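Local coordinates for methanol--corrinoid protein (Methanosarcina barkeri, PDB 2I2X) that carries a corrinoid prosthetic group that accepts the methyl group of methanol through MtaB and passes it to coenzyme M through MtaA, at residues Glu173-Leu178 with Ile203-Ala208; Gly124-His129 with Asn150-Val155. All blocks are in the same frame, centred on the assembly; numbering follows the deposited sequence.

Interaction 1 of 2, residues Glu173-Leu178 with Ile203-Ala208; sequences EKPIML and IKIPFA
The Phe207 ring meets Leu178 in two ways: methyl CD2 of Leu178 sits over one face, a CH-pi contact 4.0 Å from the centroid and 27° off the ring normal, while the backbone C of Leu178 lies at the ring's edge, in its plane. Phe191 adds an edge-to-face ring contact. Paired in register, both side chains leave the same face of the sheet, against helix 190-199; with CG anti to the backbone N in both (chi1 -180° and -179°), Leu178 CD2 comes over the ring. The main chains are joined by two hydrogen bonds, from Leu178 N to Pro206 O at 3.1 Å and from Ala208 N to Leu178 O at 2.7 Å. On the face of Met177, its bent, flexible chain brings CE within 3.8 Å of Ala208 CB and 3.9 Å of Pro206 CB. Ahead of the strands, methyl CD1 of Ile205 meets CG of Pro175 at 3.9 Å, a proline ring and an isoleucine side chain crossing at about a right angle. Ala208 gives its carbonyl O to a hydrogen bond with the corrinoid. The arrangement is that of neighbouring parallel strands in the Rossmann-like B12-binding domain, joined by a beta-alpha-beta crossover.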
ATOM      1  N   GLU B 173      19.851  29.041 -29.183  1.00 70.70           N
ATOM      2  CA  GLU B 173      19.663  27.994 -30.188  1.00 70.08           C
ATOM      3  C   GLU B 173      18.336  28.123 -30.892  1.00 69.63           C
ATOM      4  O   GLU B 173      18.088  27.423 -31.879  1.00 69.29           O
ATOM      5  CB  GLU B 173      19.751  26.620 -29.530  1.00 70.35           C
ATOM      6  CG  GLU B 173      20.910  26.470 -28.551  1.00 70.22           C
ATOM      7  CD  GLU B 173      22.245  26.231 -29.228  1.00 69.67           C
ATOM      8  OE1 GLU B 173      22.264  25.871 -30.424  1.00 70.07           O
ATOM      9  OE2 GLU B 173      23.276  26.386 -28.550  1.00 69.35           O
ATOM     10  N   LYS B 174      17.504  29.030 -30.370  1.00 69.15           N
ATOM     11  CA  LYS B 174      16.129  29.254 -30.825  1.00 68.85           C
ATOM     12  C   LYS B 174      15.489  27.930 -31.232  1.00 68.29           C
ATOM     13  O   LYS B 174      15.222  27.686 -32.413  1.00 68.27           O
ATOM     14  CB  LYS B 174      16.056  30.308 -31.943  1.00 69.11           C
ATOM     15  CG  LYS B 174      15.997  31.759 -31.455  1.00 69.49           C
ATOM     16  CD  LYS B 174      16.232  32.742 -32.614  1.00 70.65           C
ATOM     17  CE  LYS B 174      16.492  34.167 -32.115  1.00 71.23           C
ATOM     18  NZ  LYS B 174      17.692  34.785 -32.772  1.00 70.94           N
ATOM     19  N   PRO B 175      15.262  27.060 -30.240  1.00 67.64           N
ATOM     20  CA  PRO B 175      14.750  25.732 -30.510  1.00 67.03           C
ATOM     21  C   PRO B 175      13.248  25.778 -30.754  1.00 66.37           C
ATOM     22  O   PRO B 175      12.579  26.751 -30.388  1.00 66.63           O
ATOM     23  CB  PRO B 175      15.056  24.983 -29.217  1.00 66.97           C
ATOM     24  CG  PRO B 175      14.966  26.029 -28.161  1.00 67.33           C
ATOM     25  CD  PRO B 175      15.455  27.294 -28.796  1.00 67.61           C
ATOM     26  N   ILE B 176      12.725  24.730 -31.371  1.00 65.30           N
ATOM     27  CA  ILE B 176      11.295  24.624 -31.607  1.00 64.47           C
ATOM     28  C   ILE B 176      10.579  24.020 -30.391  1.00 63.73           C
ATOM     29  O   ILE B 176       9.365  24.203 -30.201  1.00 63.54           O
ATOM     30  CB  ILE B 176      11.017  23.784 -32.865  1.00 64.80           C
ATOM     31  CG1 ILE B 176      11.893  22.519 -32.868  1.00 64.56           C
ATOM     32  CG2 ILE B 176      11.259  24.640 -34.126  1.00 65.04           C
ATOM     33  CD1 ILE B 176      11.215  21.292 -33.443  1.00 66.06           C
ATOM     34  N   MET B 177      11.354  23.327 -29.555  1.00 62.51           N
ATOM     35  CA  MET B 177      10.812  22.537 -28.462  1.00 61.13           C
ATOM     36  C   MET B 177      11.790  22.386 -27.307  1.00 59.90           C
ATOM     37  O   MET B 177      12.981  22.123 -27.508  1.00 60.15           O
ATOM     38  CB  MET B 177      10.425  21.166 -28.998  1.00 61.38           C
ATOM     39  CG  MET B 177      10.382  20.080 -27.971  1.00 61.88           C
ATOM     40  SD  MET B 177       9.036  18.997 -28.385  1.00 62.93           S
ATOM     41  CE  MET B 177       7.669  19.969 -27.755  1.00 63.51           C
ATOM     42  N   LEU B 178      11.268  22.544 -26.096  1.00 57.87           N
ATOM     43  CA  LEU B 178      12.042  22.334 -24.887  1.00 55.89           C
ATOM     44  C   LEU B 178      11.563  21.070 -24.183  1.00 54.46           C
ATOM     45  O   LEU B 178      10.370  20.952 -23.897  1.00 54.54           O
ATOM     46  CB  LEU B 178      11.867  23.538 -23.965  1.00 55.77           C
ATOM     47  CG  LEU B 178      12.604  23.531 -22.634  1.00 55.32           C
ATOM     48  CD1 LEU B 178      14.100  23.601 -22.890  1.00 54.96           C
ATOM     49  CD2 LEU B 178      12.132  24.702 -21.777  1.00 54.79           C
ATOM     50  N   ILE B 203       8.786  34.034 -23.912  1.00 79.24           N
ATOM     51  CA  ILE B 203       8.981  32.941 -24.862  1.00 78.77           C
ATOM     52  C   ILE B 203       7.776  32.000 -24.822  1.00 78.22           C
ATOM     53  O   ILE B 203       7.191  31.776 -23.756  1.00 78.02           O
ATOM     54  CB  ILE B 203      10.345  32.225 -24.669  1.00 78.79           C
ATOM     55  CG1 ILE B 203      11.456  33.270 -24.439  1.00 78.87           C
ATOM     56  CG2 ILE B 203      10.657  31.356 -25.896  1.00 79.00           C
ATOM     57  CD1 ILE B 203      12.816  32.724 -24.016  1.00 78.62           C
ATOM     58  N   LYS B 204       7.399  31.482 -25.991  1.00 77.57           N
ATOM     59  CA  LYS B 204       6.152  30.726 -26.137  1.00 77.07           C
ATOM     60  C   LYS B 204       6.318  29.428 -26.958  1.00 76.28           C
ATOM     61  O   LYS B 204       5.430  29.034 -27.730  1.00 76.55           O
ATOM     62  CB  LYS B 204       5.026  31.633 -26.691  1.00 77.24           C
ATOM     63  CG  LYS B 204       3.608  31.272 -26.189  1.00 77.98           C
ATOM     64  CD  LYS B 204       2.807  30.437 -27.206  1.00 78.75           C
ATOM     65  CE  LYS B 204       2.186  29.166 -26.587  1.00 79.05           C
ATOM     66  NZ  LYS B 204       1.008  29.387 -25.694  1.00 77.78           N
ATOM     67  N   ILE B 205       7.458  28.764 -26.787  1.00 75.04           N
ATOM     68  CA  ILE B 205       7.650  27.431 -27.368  1.00 73.64           C
ATOM     69  C   ILE B 205       7.076  26.360 -26.426  1.00 72.38           C
ATOM     70  O   ILE B 205       7.007  26.576 -25.208  1.00 72.28           O
ATOM     71  CB  ILE B 205       9.140  27.143 -27.745  1.00 73.82           C
ATOM     72  CG1 ILE B 205      10.012  26.963 -26.492  1.00 73.45           C
ATOM     73  CG2 ILE B 205       9.683  28.234 -28.715  1.00 74.04           C
ATOM     74  CD1 ILE B 205      11.381  26.350 -26.769  1.00 73.56           C
ATOM     75  N   PRO B 206       6.635  25.214 -26.983  1.00 71.07           N
ATOM     76  CA  PRO B 206       6.106  24.176 -26.095  1.00 69.90           C
ATOM     77  C   PRO B 206       7.206  23.585 -25.217  1.00 68.66           C
ATOM     78  O   PRO B 206       8.358  23.451 -25.648  1.00 68.37           O
ATOM     79  CB  PRO B 206       5.561  23.116 -27.061  1.00 69.94           C
ATOM     80  CG  PRO B 206       5.530  23.765 -28.396  1.00 70.45           C
ATOM     81  CD  PRO B 206       6.591  24.802 -28.397  1.00 70.87           C
ATOM     82  N   PHE B 207       6.837  23.256 -23.987  1.00 67.34           N
ATOM     83  CA  PHE B 207       7.746  22.657 -23.021  1.00 66.09           C
ATOM     84  C   PHE B 207       7.270  21.248 -22.716  1.00 65.05           C
ATOM     85  O   PHE B 207       6.400  21.066 -21.876  1.00 65.20           O
ATOM     86  CB  PHE B 207       7.746  23.517 -21.758  1.00 66.25           C
ATOM     87  CG  PHE B 207       8.660  23.032 -20.663  1.00 66.62           C
ATOM     88  CD1 PHE B 207       9.746  22.203 -20.935  1.00 66.72           C
ATOM     89  CD2 PHE B 207       8.456  23.459 -19.350  1.00 66.62           C
ATOM     90  CE1 PHE B 207      10.592  21.778 -19.909  1.00 67.05           C
ATOM     91  CE2 PHE B 207       9.300  23.042 -18.320  1.00 66.66           C
ATOM     92  CZ  PHE B 207      10.369  22.199 -18.600  1.00 66.51           C
ATOM     93  N   ALA B 208       7.817  20.255 -23.410  1.00 63.80           N
ATOM     94  CA  ALA B 208       7.368  18.870 -23.221  1.00 62.93           C
ATOM     95  C   ALA B 208       8.021  18.195 -21.999  1.00 62.34           C
ATOM     96  O   ALA B 208       9.213  17.875 -22.009  1.00 62.18           O
ATOM     97  CB  ALA B 208       7.592  18.055 -24.481  1.00 62.91           C
TER

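Interaction 2 of 2, residues Gly124-His129 with Asn150-Val155; sequences GTVVCH and NGYNVV
Val126 N donates to Asn153 O at 2.9 Å, nearly straight at 169°, and Cys128 N repeats the pattern on Val155 O at 3.3 Å. The return bonds are weak: Asn153 N to Gly124 O at 3.4 Å and Val155 N to Val126 O, the latter bent. Val126 O also receives the CA-H of Val154 at 3.3 Å. These alternating bonds define a parallel pair, strands 125-130 and 153-158, whose short segments cross at -33°; helix 138-149 links them in a beta-alpha-beta unit of the Rossmann-like B12-binding domain. Gly124, with positive phi, and Gly151 adopt backbones in which a CB would collide with the preceding carbonyl O, hence glycine. Beta-branched residues suit the extended chain and fill both faces. On one, Val127 CG2 lies alongside Val155 CG1 at 3.7 Å, both side chains pointing the same way. On the other, Val154 spreads its methyls: CG1, anti to the backbone N (chi1 168°), reaches Cys128 SG at 3.8 Å, and CG2 approaches Val126 CB; Leu147 of the connecting helix packs on all three residues. Were Val154 cut back to an alanine, a gap would probably open beside Cys128 SG, and Leu147 would lose part of its apolar seat. At the start of the pair, CG2 of Val126 reaches Tyr152 CD2 obliquely at 4.2 Å, while the hydroxyl of the buried Tyr152 is hydrogen-bonded to Asp239 on helix 233-242.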
ATOM      1  N   GLY B 124      14.697  21.111 -37.211  1.00 77.13           N
ATOM      2  CA  GLY B 124      14.517  22.062 -36.111  1.00 75.13           C
ATOM      3  C   GLY B 124      15.476  21.734 -34.982  1.00 73.72           C
ATOM      4  O   GLY B 124      16.198  20.733 -35.048  1.00 73.90           O
ATOM      5  N   THR B 125      15.494  22.577 -33.950  1.00 71.99           N
ATOM      6  CA  THR B 125      16.339  22.345 -32.770  1.00 70.05           C
ATOM      7  C   THR B 125      15.488  22.040 -31.530  1.00 68.60           C
ATOM      8  O   THR B 125      14.474  22.702 -31.287  1.00 68.55           O
ATOM      9  CB  THR B 125      17.329  23.535 -32.519  1.00 70.14           C
ATOM     10  OG1 THR B 125      18.389  23.478 -33.477  1.00 69.86           O
ATOM     11  CG2 THR B 125      17.958  23.473 -31.134  1.00 69.84           C
ATOM     12  N   VAL B 126      15.891  21.012 -30.777  1.00 66.45           N
ATOM     13  CA  VAL B 126      15.329  20.744 -29.445  1.00 64.26           C
ATOM     14  C   VAL B 126      16.419  20.900 -28.378  1.00 62.65           C
ATOM     15  O   VAL B 126      17.554  20.438 -28.557  1.00 62.38           O
ATOM     16  CB  VAL B 126      14.690  19.338 -29.329  1.00 64.37           C
ATOM     17  CG1 VAL B 126      13.953  19.203 -28.015  1.00 64.34           C
ATOM     18  CG2 VAL B 126      13.729  19.077 -30.474  1.00 64.00           C
ATOM     19  N   VAL B 127      16.069  21.588 -27.292  1.00 60.52           N
ATOM     20  CA  VAL B 127      16.903  21.664 -26.095  1.00 58.24           C
ATOM     21  C   VAL B 127      16.327  20.653 -25.101  1.00 57.00           C
ATOM     22  O   VAL B 127      15.100  20.576 -24.921  1.00 56.70           O
ATOM     23  CB  VAL B 127      16.910  23.092 -25.475  1.00 58.20           C
ATOM     24  CG1 VAL B 127      17.696  23.137 -24.167  1.00 57.35           C
ATOM     25  CG2 VAL B 127      17.491  24.080 -26.442  1.00 57.78           C
ATOM     26  N   CYS B 128      17.218  19.882 -24.473  1.00 55.14           N
ATOM     27  CA  CYS B 128      16.846  18.890 -23.462  1.00 53.07           C
ATOM     28  C   CYS B 128      17.587  19.098 -22.155  1.00 51.70           C
ATOM     29  O   CYS B 128      18.797  19.335 -22.143  1.00 51.47           O
ATOM     30  CB  CYS B 128      17.128  17.491 -23.980  1.00 53.15           C
ATOM     31  SG  CYS B 128      16.243  17.135 -25.484  1.00 53.13           S
ATOM     32  N   HIS B 129      16.857  19.003 -21.051  1.00 49.92           N
ATOM     33  CA  HIS B 129      17.471  19.119 -19.738  1.00 48.37           C
ATOM     34  C   HIS B 129      16.789  18.230 -18.711  1.00 47.40           C
ATOM     35  O   HIS B 129      15.663  17.783 -18.914  1.00 47.50           O
ATOM     36  CB  HIS B 129      17.485  20.587 -19.265  1.00 48.02           C
ATOM     37  CG  HIS B 129      16.194  21.048 -18.656  1.00 47.45           C
ATOM     38  ND1 HIS B 129      15.009  21.114 -19.368  1.00 46.10           N
ATOM     39  CD2 HIS B 129      15.906  21.473 -17.402  1.00 45.13           C
ATOM     40  CE1 HIS B 129      14.050  21.558 -18.574  1.00 45.29           C
ATOM     41  NE2 HIS B 129      14.567  21.779 -17.377  1.00 44.98           N
ATOM     42  N   ASN B 150      14.964  10.686 -35.013  1.00 69.83           N
ATOM     43  CA  ASN B 150      13.838  11.185 -35.818  1.00 70.14           C
ATOM     44  C   ASN B 150      14.196  12.435 -36.653  1.00 70.36           C
ATOM     45  O   ASN B 150      13.311  13.123 -37.169  1.00 70.42           O
ATOM     46  CB  ASN B 150      12.610  11.451 -34.929  1.00 70.12           C
ATOM     47  CG  ASN B 150      11.294  10.982 -35.567  1.00 70.62           C
ATOM     48  OD1 ASN B 150      10.798  11.575 -36.535  1.00 70.98           O
ATOM     49  ND2 ASN B 150      10.716   9.921 -35.007  1.00 69.85           N
ATOM     50  N   GLY B 151      15.495  12.724 -36.772  1.00 70.35           N
ATOM     51  CA  GLY B 151      15.982  13.789 -37.648  1.00 70.41           C
ATOM     52  C   GLY B 151      16.133  15.174 -37.044  1.00 70.47           C
ATOM     53  O   GLY B 151      16.323  16.153 -37.775  1.00 70.64           O
ATOM     54  N   TYR B 152      16.046  15.265 -35.717  1.00 70.21           N
ATOM     55  CA  TYR B 152      16.182  16.548 -35.031  1.00 69.71           C
ATOM     56  C   TYR B 152      17.581  16.730 -34.454  1.00 69.35           C
ATOM     57  O   TYR B 152      18.333  15.765 -34.268  1.00 69.36           O
ATOM     58  CB  TYR B 152      15.150  16.690 -33.915  1.00 69.92           C
ATOM     59  CG  TYR B 152      13.687  16.620 -34.333  1.00 70.44           C
ATOM     60  CD1 TYR B 152      13.083  15.400 -34.643  1.00 70.48           C
ATOM     61  CD2 TYR B 152      12.894  17.773 -34.366  1.00 70.76           C
ATOM     62  CE1 TYR B 152      11.734  15.330 -35.002  1.00 70.96           C
ATOM     63  CE2 TYR B 152      11.545  17.714 -34.722  1.00 70.83           C
ATOM     64  CZ  TYR B 152      10.972  16.488 -35.036  1.00 70.79           C
ATOM     65  OH  TYR B 152       9.644  16.421 -35.393  1.00 69.88           O
ATOM     66  N   ASN B 153      17.916  17.987 -34.182  1.00 68.76           N
ATOM     67  CA  ASN B 153      19.208  18.368 -33.637  1.00 68.22           C
ATOM     68  C   ASN B 153      19.047  18.741 -32.160  1.00 67.75           C
ATOM     69  O   ASN B 153      18.159  19.528 -31.798  1.00 67.57           O
ATOM     70  CB  ASN B 153      19.781  19.528 -34.457  1.00 68.24           C
ATOM     71  CG  ASN B 153      21.053  20.105 -33.862  1.00 68.36           C
ATOM     72  OD1 ASN B 153      21.017  21.145 -33.204  1.00 68.04           O
ATOM     73  ND2 ASN B 153      22.186  19.444 -34.100  1.00 68.11           N
ATOM     74  N   VAL B 154      19.895  18.167 -31.308  1.00 67.02           N
ATOM     75  CA  VAL B 154      19.709  18.292 -29.858  1.00 66.19           C
ATOM     76  C   VAL B 154      20.939  18.796 -29.122  1.00 65.63           C
ATOM     77  O   VAL B 154      21.970  18.117 -29.051  1.00 65.57           O
ATOM     78  CB  VAL B 154      19.221  16.954 -29.210  1.00 66.35           C
ATOM     79  CG1 VAL B 154      19.309  17.007 -27.683  1.00 65.59           C
ATOM     80  CG2 VAL B 154      17.799  16.628 -29.652  1.00 65.94           C
ATOM     81  N   VAL B 155      20.813  19.998 -28.576  1.00 64.80           N
ATOM     82  CA  VAL B 155      21.768  20.482 -27.599  1.00 64.11           C
ATOM     83  C   VAL B 155      21.336  19.881 -26.265  1.00 63.30           C
ATOM     84  O   VAL B 155      20.220  20.119 -25.802  1.00 63.21           O
ATOM     85  CB  VAL B 155      21.897  22.060 -27.606  1.00 64.23           C
ATOM     86  CG1 VAL B 155      20.573  22.729 -27.911  1.00 64.60           C
ATOM     87  CG2 VAL B 155      22.504  22.604 -26.310  1.00 63.98           C
TER

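In the fold
From the N terminus, strand 125-130 comes first; the chain then passes through helix 138-149 and returns as strand 153-158, where interaction 2 closes its loop. It next runs through helix 164-173 to strand 177-181, where interaction 1 opens, to be closed after helix 190-199 by strand 207-210. The two loops therefore follow in series, neither nested nor crossing. In space they adjoin, because strand 177-181 lies against strand 125-130: Ile176 and Met177 make backbone hydrogen bonds with Thr125 and Val127. Together they bind four of the five parallel strands, from the outermost strand 153-158 inward, while helix 233-242 touches side chains of both interactions.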